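Local coordinates for protein CCMAN5 (Cellulosimicrobium cellulans, PDB 2XSG) that hydrolyses alpha-mannosides as a calcium-containing family 92 glycosidase and probably helps to unmask mannose-6-phosphate on yeast-made glycoproteins, at residues Q686-S691 / G732-D737; G690-D695 / V709-V714; F719-A724 / L747-G752. All coordinates share one frame; numbering follows the deposited sequence.

Contact 1 (Q686-S691 / G732-D737); sequences QFQVGS and GNTWVD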
# COMPACT_ATOMS: atom_id res chain seq x y z
N GLN A 686 -21.24 -2.75 0.58
CA GLN A 686 -21.58 -2.30 -0.79
C GLN A 686 -20.40 -1.84 -1.68
O GLN A 686 -19.37 -1.35 -1.17
CB GLN A 686 -22.65 -1.22 -0.74
CG GLN A 686 -24.02 -1.79 -0.35
CD GLN A 686 -25.14 -0.77 -0.49
OE1 GLN A 686 -26.28 -1.05 -0.11
NE2 GLN A 686 -24.83 0.40 -1.03
N PHE A 687 -20.58 -2.00 -2.99
CA PHE A 687 -19.63 -1.52 -3.99
C PHE A 687 -20.39 -0.76 -5.04
O PHE A 687 -21.48 -1.17 -5.41
CB PHE A 687 -18.83 -2.67 -4.60
CG PHE A 687 -18.01 -3.40 -3.59
CD1 PHE A 687 -16.75 -2.93 -3.26
CD2 PHE A 687 -18.51 -4.51 -2.93
CE1 PHE A 687 -15.99 -3.57 -2.31
CE2 PHE A 687 -17.75 -5.17 -1.96
CZ PHE A 687 -16.48 -4.70 -1.66
N GLN A 688 -19.82 0.36 -5.49
CA GLN A 688 -20.40 1.15 -6.56
C GLN A 688 -19.90 0.71 -7.94
O GLN A 688 -18.70 0.45 -8.13
CB GLN A 688 -20.12 2.65 -6.35
CG GLN A 688 -20.87 3.26 -5.13
CD GLN A 688 -22.36 3.41 -5.38
OE1 GLN A 688 -22.79 3.74 -6.50
NE2 GLN A 688 -23.17 3.16 -4.34
N VAL A 689 -20.83 0.69 -8.90
CA VAL A 689 -20.55 0.30 -10.27
C VAL A 689 -19.85 1.45 -10.99
O VAL A 689 -20.27 2.61 -10.89
CB VAL A 689 -21.84 -0.10 -11.02
CG1 VAL A 689 -21.59 -0.20 -12.53
CG2 VAL A 689 -22.37 -1.43 -10.48
N GLY A 690 -18.77 1.12 -11.70
CA GLY A 690 -18.03 2.10 -12.51
C GLY A 690 -18.08 1.78 -13.99
O GLY A 690 -19.17 1.59 -14.55
N SER A 691 -16.91 1.71 -14.62
CA SER A 691 -16.78 1.38 -16.03
C SER A 691 -15.79 0.23 -16.21
O SER A 691 -14.60 0.46 -16.42
CB SER A 691 -16.33 2.62 -16.81
OG SER A 691 -16.18 2.35 -18.20
N GLY A 732 -30.75 -2.85 -12.70
CA GLY A 732 -30.76 -1.40 -12.85
C GLY A 732 -30.20 -0.62 -11.67
O GLY A 732 -30.45 0.59 -11.58
N ASN A 733 -29.49 -1.29 -10.77
CA ASN A 733 -28.85 -0.61 -9.65
C ASN A 733 -27.40 -0.30 -9.98
O ASN A 733 -26.78 -1.03 -10.74
CB ASN A 733 -28.93 -1.45 -8.36
CG ASN A 733 -30.35 -1.61 -7.84
OD1 ASN A 733 -31.28 -0.92 -8.26
ND2 ASN A 733 -30.52 -2.54 -6.92
N THR A 734 -26.89 0.79 -9.42
CA THR A 734 -25.52 1.24 -9.68
C THR A 734 -24.57 0.86 -8.51
O THR A 734 -23.48 1.41 -8.38
CB THR A 734 -25.48 2.75 -9.99
OG1 THR A 734 -26.29 3.46 -9.04
CG2 THR A 734 -26.03 3.01 -11.42
N TRP A 735 -25.03 -0.09 -7.70
CA TRP A 735 -24.25 -0.69 -6.61
C TRP A 735 -24.59 -2.17 -6.52
O TRP A 735 -25.70 -2.59 -6.86
CB TRP A 735 -24.56 0.00 -5.28
CG TRP A 735 -26.01 -0.11 -4.85
CD1 TRP A 735 -27.02 0.77 -5.15
CD2 TRP A 735 -26.61 -1.16 -4.06
NE1 TRP A 735 -28.21 0.34 -4.59
CE2 TRP A 735 -27.99 -0.84 -3.93
CE3 TRP A 735 -26.12 -2.33 -3.47
CZ2 TRP A 735 -28.88 -1.66 -3.21
CZ3 TRP A 735 -27.01 -3.14 -2.75
CH2 TRP A 735 -28.37 -2.80 -2.64
N VAL A 736 -23.63 -2.97 -6.05
CA VAL A 736 -23.90 -4.38 -5.78
C VAL A 736 -23.40 -4.75 -4.38
O VAL A 736 -22.44 -4.14 -3.87
CB VAL A 736 -23.26 -5.34 -6.84
CG1 VAL A 736 -23.36 -4.78 -8.26
CG2 VAL A 736 -21.82 -5.60 -6.51
N ASP A 737 -24.04 -5.75 -3.78
CA ASP A 737 -23.61 -6.22 -2.47
C ASP A 737 -22.44 -7.17 -2.58
O ASP A 737 -22.33 -7.94 -3.56
CB ASP A 737 -24.75 -6.91 -1.73
CG ASP A 737 -24.54 -6.86 -0.22
OD1 ASP A 737 -24.19 -7.93 0.36
OD2 ASP A 737 -24.68 -5.74 0.35
O HOH W 1 -25.40 3.59 -6.75

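Contact 2 (G690-D695 / V709-V714); sequences GSPFFD and VTADGV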
# COMPACT_ATOMS: atom_id res chain seq x y z
N GLY A 690 -18.77 1.12 -11.70
CA GLY A 690 -18.03 2.10 -12.51
C GLY A 690 -18.08 1.78 -13.99
O GLY A 690 -19.17 1.59 -14.55
N SER A 691 -16.91 1.71 -14.62
CA SER A 691 -16.78 1.38 -16.03
C SER A 691 -15.79 0.23 -16.21
O SER A 691 -14.60 0.46 -16.42
CB SER A 691 -16.33 2.62 -16.81
OG SER A 691 -16.18 2.35 -18.20
N PRO A 692 -16.28 -1.03 -16.12
CA PRO A 692 -15.38 -2.18 -16.28
C PRO A 692 -14.54 -2.06 -17.55
O PRO A 692 -15.10 -1.76 -18.62
CB PRO A 692 -16.31 -3.40 -16.37
CG PRO A 692 -17.67 -2.94 -16.00
CD PRO A 692 -17.69 -1.43 -15.89
N PHE A 693 -13.23 -2.29 -17.44
CA PHE A 693 -12.30 -2.07 -18.56
C PHE A 693 -12.31 -3.16 -19.60
O PHE A 693 -12.04 -2.89 -20.76
CB PHE A 693 -10.83 -1.98 -18.10
CG PHE A 693 -10.53 -0.91 -17.08
CD1 PHE A 693 -11.50 -0.00 -16.66
CD2 PHE A 693 -9.23 -0.79 -16.60
CE1 PHE A 693 -11.18 0.97 -15.74
CE2 PHE A 693 -8.91 0.17 -15.66
CZ PHE A 693 -9.88 1.06 -15.23
N PHE A 694 -12.58 -4.40 -19.18
CA PHE A 694 -12.29 -5.56 -20.03
C PHE A 694 -13.54 -6.31 -20.48
O PHE A 694 -14.58 -6.28 -19.80
CB PHE A 694 -11.33 -6.51 -19.31
CG PHE A 694 -10.05 -5.84 -18.86
CD1 PHE A 694 -9.17 -5.30 -19.77
CD2 PHE A 694 -9.73 -5.75 -17.51
CE1 PHE A 694 -7.98 -4.67 -19.35
CE2 PHE A 694 -8.56 -5.13 -17.08
CZ PHE A 694 -7.68 -4.60 -18.00
N ASP A 695 -13.43 -6.99 -21.62
CA ASP A 695 -14.53 -7.76 -22.19
C ASP A 695 -15.07 -8.78 -21.19
O ASP A 695 -16.27 -8.94 -21.06
CB ASP A 695 -14.11 -8.45 -23.48
CG ASP A 695 -13.65 -7.48 -24.53
OD1 ASP A 695 -12.71 -6.71 -24.23
OD2 ASP A 695 -14.25 -7.46 -25.64
N VAL A 709 -17.69 -10.66 -14.31
CA VAL A 709 -18.23 -9.41 -14.80
C VAL A 709 -17.82 -9.26 -16.26
O VAL A 709 -16.63 -9.32 -16.58
CB VAL A 709 -17.84 -8.19 -13.92
CG1 VAL A 709 -16.31 -7.96 -13.87
CG2 VAL A 709 -18.55 -6.91 -14.40
N THR A 710 -18.81 -9.12 -17.14
CA THR A 710 -18.54 -8.89 -18.56
C THR A 710 -18.97 -7.49 -19.01
O THR A 710 -19.91 -6.90 -18.46
CB THR A 710 -19.23 -9.93 -19.48
OG1 THR A 710 -20.58 -10.12 -19.05
CG2 THR A 710 -18.47 -11.26 -19.45
N ALA A 711 -18.27 -6.98 -20.02
CA ALA A 711 -18.56 -5.67 -20.58
C ALA A 711 -18.61 -5.83 -22.10
O ALA A 711 -17.61 -5.66 -22.80
CB ALA A 711 -17.52 -4.64 -20.13
N ASP A 712 -19.79 -6.19 -22.58
CA ASP A 712 -19.96 -6.56 -23.97
C ASP A 712 -19.79 -5.34 -24.86
O ASP A 712 -20.43 -4.32 -24.65
CB ASP A 712 -21.31 -7.24 -24.17
CG ASP A 712 -21.31 -8.66 -23.64
OD1 ASP A 712 -21.90 -8.93 -22.56
OD2 ASP A 712 -20.68 -9.53 -24.30
N GLY A 713 -18.89 -5.43 -25.83
CA GLY A 713 -18.60 -4.29 -26.69
C GLY A 713 -17.75 -3.17 -26.08
O GLY A 713 -17.61 -2.13 -26.68
N VAL A 714 -17.16 -3.38 -24.90
CA VAL A 714 -16.27 -2.36 -24.30
C VAL A 714 -15.10 -2.03 -25.23
O VAL A 714 -14.54 -2.91 -25.87
CB VAL A 714 -15.72 -2.78 -22.91
CG1 VAL A 714 -14.69 -3.91 -23.04
CG2 VAL A 714 -15.13 -1.58 -22.16
O HOH W 2 -15.64 -6.61 -17.30
O HOH W 3 -17.20 -7.84 -25.79
O HOH W 4 -14.80 -5.18 -26.93

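Contact 3 (F719-A724 / L747-G752); sequences FYVQSA and LAFRMG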
# COMPACT_ATOMS: atom_id res chain seq x y z
N PHE A 719 -17.18 3.16 -23.20
CA PHE A 719 -16.97 3.00 -21.76
C PHE A 719 -18.22 3.35 -20.92
O PHE A 719 -18.14 3.44 -19.70
CB PHE A 719 -15.75 3.82 -21.31
CG PHE A 719 -15.79 5.25 -21.74
CD1 PHE A 719 -16.60 6.17 -21.08
CD2 PHE A 719 -15.02 5.69 -22.83
CE1 PHE A 719 -16.64 7.50 -21.49
CE2 PHE A 719 -15.05 7.01 -23.23
CZ PHE A 719 -15.87 7.92 -22.57
N TYR A 720 -19.35 3.57 -21.59
CA TYR A 720 -20.62 3.88 -20.92
C TYR A 720 -21.49 2.64 -20.90
O TYR A 720 -21.57 1.92 -21.91
CB TYR A 720 -21.40 4.98 -21.65
CG TYR A 720 -20.79 6.37 -21.66
CD1 TYR A 720 -20.81 7.16 -20.51
CD2 TYR A 720 -20.24 6.91 -22.82
CE1 TYR A 720 -20.28 8.42 -20.51
CE2 TYR A 720 -19.69 8.19 -22.83
CZ TYR A 720 -19.73 8.94 -21.66
OH TYR A 720 -19.20 10.22 -21.62
N VAL A 721 -22.13 2.38 -19.77
CA VAL A 721 -23.06 1.26 -19.64
C VAL A 721 -24.38 1.62 -20.33
O VAL A 721 -24.89 2.70 -20.12
CB VAL A 721 -23.28 0.86 -18.17
CG1 VAL A 721 -24.34 -0.23 -18.05
CG2 VAL A 721 -21.95 0.41 -17.55
N GLN A 722 -24.88 0.72 -21.18
CA GLN A 722 -26.15 0.95 -21.90
C GLN A 722 -27.28 0.17 -21.24
O GLN A 722 -28.42 0.61 -21.25
CB GLN A 722 -26.04 0.51 -23.36
CG GLN A 722 -24.86 1.10 -24.10
CD GLN A 722 -24.87 2.64 -24.12
OE1 GLN A 722 -23.96 3.30 -23.59
NE2 GLN A 722 -25.88 3.21 -24.75
N SER A 723 -26.96 -1.00 -20.70
CA SER A 723 -27.92 -1.85 -20.01
C SER A 723 -27.12 -2.89 -19.26
O SER A 723 -25.91 -3.01 -19.48
CB SER A 723 -28.87 -2.52 -21.01
OG SER A 723 -28.24 -3.63 -21.63
N ALA A 724 -27.78 -3.63 -18.37
CA ALA A 724 -27.10 -4.65 -17.55
C ALA A 724 -28.02 -5.79 -17.18
O ALA A 724 -29.24 -5.60 -17.12
CB ALA A 724 -26.51 -4.01 -16.30
N LEU A 747 -22.42 -10.81 -13.67
CA LEU A 747 -22.82 -9.42 -13.92
C LEU A 747 -22.39 -9.06 -15.33
O LEU A 747 -21.20 -9.01 -15.63
CB LEU A 747 -22.19 -8.49 -12.88
CG LEU A 747 -22.44 -6.97 -12.92
CD1 LEU A 747 -23.90 -6.65 -12.62
CD2 LEU A 747 -21.55 -6.28 -11.91
N ALA A 748 -23.36 -8.84 -16.21
CA ALA A 748 -23.10 -8.61 -17.62
C ALA A 748 -23.52 -7.21 -18.04
O ALA A 748 -24.70 -6.88 -17.99
CB ALA A 748 -23.81 -9.64 -18.47
N PHE A 749 -22.56 -6.40 -18.47
CA PHE A 749 -22.88 -5.07 -18.97
C PHE A 749 -22.87 -5.01 -20.50
O PHE A 749 -22.10 -5.71 -21.14
CB PHE A 749 -21.91 -4.04 -18.40
CG PHE A 749 -21.99 -3.89 -16.92
CD1 PHE A 749 -23.08 -3.26 -16.33
CD2 PHE A 749 -20.97 -4.37 -16.11
CE1 PHE A 749 -23.16 -3.12 -14.95
CE2 PHE A 749 -21.04 -4.24 -14.74
CZ PHE A 749 -22.13 -3.61 -14.15
N ARG A 750 -23.73 -4.17 -21.06
CA ARG A 750 -23.68 -3.83 -22.49
C ARG A 750 -23.11 -2.41 -22.58
O ARG A 750 -23.68 -1.46 -22.03
CB ARG A 750 -25.09 -3.90 -23.10
CG ARG A 750 -25.18 -3.77 -24.64
CD ARG A 750 -26.65 -3.87 -25.15
NE ARG A 750 -27.32 -5.09 -24.67
CZ ARG A 750 -28.60 -5.41 -24.89
NH1 ARG A 750 -29.41 -4.62 -25.59
NH2 ARG A 750 -29.08 -6.55 -24.39
N MET A 751 -21.97 -2.27 -23.24
CA MET A 751 -21.26 -0.99 -23.32
C MET A 751 -21.52 -0.26 -24.63
O MET A 751 -21.88 -0.88 -25.63
CB MET A 751 -19.76 -1.20 -23.15
CG MET A 751 -19.38 -2.05 -21.96
SD MET A 751 -19.94 -1.35 -20.38
CE MET A 751 -18.83 0.03 -20.13
N GLY A 752 -21.34 1.06 -24.63
CA GLY A 752 -21.56 1.87 -25.82
C GLY A 752 -20.80 3.18 -25.73
O GLY A 752 -20.24 3.53 -24.68

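Contact 1 (Q686-S691 / G732-D737)
Antiparallel strand pairing joins F687 and its neighbours to V736 on one edge of a small three-stranded sheet in the family 92 catalytic domain. Strand 686-689 runs in the middle, between 677-678 and 735-737. F687 and V736 form a hydrogen-bonded pair, F687 N giving to V736 O at 3.0 Å and F687 O taking V736 N at 2.9 Å. Just before the second segment enters the sheet, at T734, V689 N gives to T734 O at 2.8 Å; this bond is nearly straight, yet it comes from well above the carbonyl plane.

The side chains divide between two faces. On the face of F687 and V736, V689 CG2 rests on V736 CG1, and Y365 meets the F687 ring edge-to-face. On the face of Q686, Q688 and W735, the Q686 side chain lies extended over the indole, its amide plane only 10° from the ring and CD 3.5 Å from W735 CE3. The W735 side chain takes the position between its own backbone N and carbonyl carbon (chi1 61°), which holds the indole beneath this amide; N733 ND2 lies over the rim of the opposite ring face, and N733 OD1 accepts from the backbone N of A763. W735 NE1 is hydrogen-bonded to A763 O, which helps to fix the rotation of the indole. D737, at the strand's end, caps helix 738-742 through OD1 to A739 N, while D737 OD2 is hydrogen-bonded to S685 OG.

Q688 is bent at its second torsion (chi2 -72°), which brings its amide back toward T734. Q688 OE1 and T734 O, both acceptors, stand 3.1 Å apart; N599 ND2 gives a hydrogen bond to the amide oxygen, and an ordered water donates to Q688 OE1 at 2.6 Å while also hydrogen-bonding T734 OG1.

Contact 2 (G690-D695 / V709-V714)
D695 and A711 meet through one direct backbone hydrogen bond, A711 N to D695 O at 3.0 Å, straight at the hydrogen (167°) but with the donor well above the carbonyl plane. Just beyond it, strand 706-712 leaves the sheet in a type II beta turn from A711 to V714, closed by V714 N to A711 O; G713 takes the positive phi (75°) that its third position requires. An ordered water extends the pairing in the other direction, donating to both F694 O and V709 O.

The methyl groups of the second segment pack largely on backbone carbonyls of the first. A711 CB points into the loop and lies 3.4 Å from F694 O, with the P692 ring beside it at 4.1 Å between the two CB atoms. V714 uses both branches: CG2 sits 3.5 Å from P692 O, and CG1, standing between the residue's own backbone N and carbonyl carbon (chi1 71°), presses against the D695 backbone and lies 3.6 Å from D695 OD1. D695 OD1 is hydrogen-bonded to S298 OG, whereas D695 OD2 accepts from two waters, one of which takes the N-H of G713 and the other gives to V714 O, so the turn's polar backbone is linked to the acid through solvent.

The CB bonds of F693 and F694 are directed away from 709-714, and F693 CB lies over the centre of the F694 ring. Both phenylalanines reach helix 665-675, and F693 also touches helix 604-616. P692 and V709 meet F749 of strand 746-752, placing the loop between these helices and the sheet as the chain enters strand 696-700.

Contact 3 (F719-A724 / L747-G752)
V721, A724, F749 and M751 make the close-packed face of an antiparallel strand pair whose other face, with S723 and R750, opens toward solvent. On the packed face A724 CB lies 3.5 Å from F749 CD1, and the same ring carbon meets V721 CG1 at 3.7 Å; both contacts are oblique to the ring. V721 turns its other methyl, CG2, to the sulfur of M751 (SD at 3.9 Å). The methionine is bent at its second and third torsions (chi3 -73°), folding its end back until CE touches the backbone of F719, just before the first strand. W758 touches V721 and A724, and P692 lies against F749.

The outer face is looser. R750 extends from the strand with CG anti to its backbone N (chi1 -171°) and bends at its third side-chain torsion; S723 OG lies over one face of the guanidinium, toward the rim and 3.5 Å from R750 NE. Q722 CG rests 3.6 Å from G752 N. The end of the pair is again covered: the buried Y720 ring leads away to helix 604-616, touching S605, Q608 and K609, while F719 CE1 lies over one of that ring's faces.

Between the two faces the backbones pair at Y720 and G752 through bonds in each direction. The register then slips by one residue: Q722 N gives to R750 O at 2.6 Å, and R750 N, almost straight at 176°, gives to S723 O at 2.9 Å. Q722 and S723 both stand opposite R750, with V721 and A724 kept on the packed face: a classic beta bulge, here between neighbouring strands of the six-stranded mixed sheet in the catalytic domain.

Overall arrangement
Following the chain, residues 686-691 overlap 690-695, so contacts 1 and 2 start from one continuous piece and share G690 and S691. Contact 2 closes first, when strand 706-712 returns after the hairpin with 696-700, and falls within the longer loop that contact 1 closes at 732-737. Contact 3 opens at 719-724, before that closure, and ends at 747-752 after it, so contacts 1 and 3 cross, whereas contacts 2 and 3 follow in series. V689 against F749 joins the three-stranded sheet to the six-stranded one, and S691 OG to F719 O links the loops beside them; within the six-stranded sheet, T710 O to F749 N binds contact 2 to contact 3.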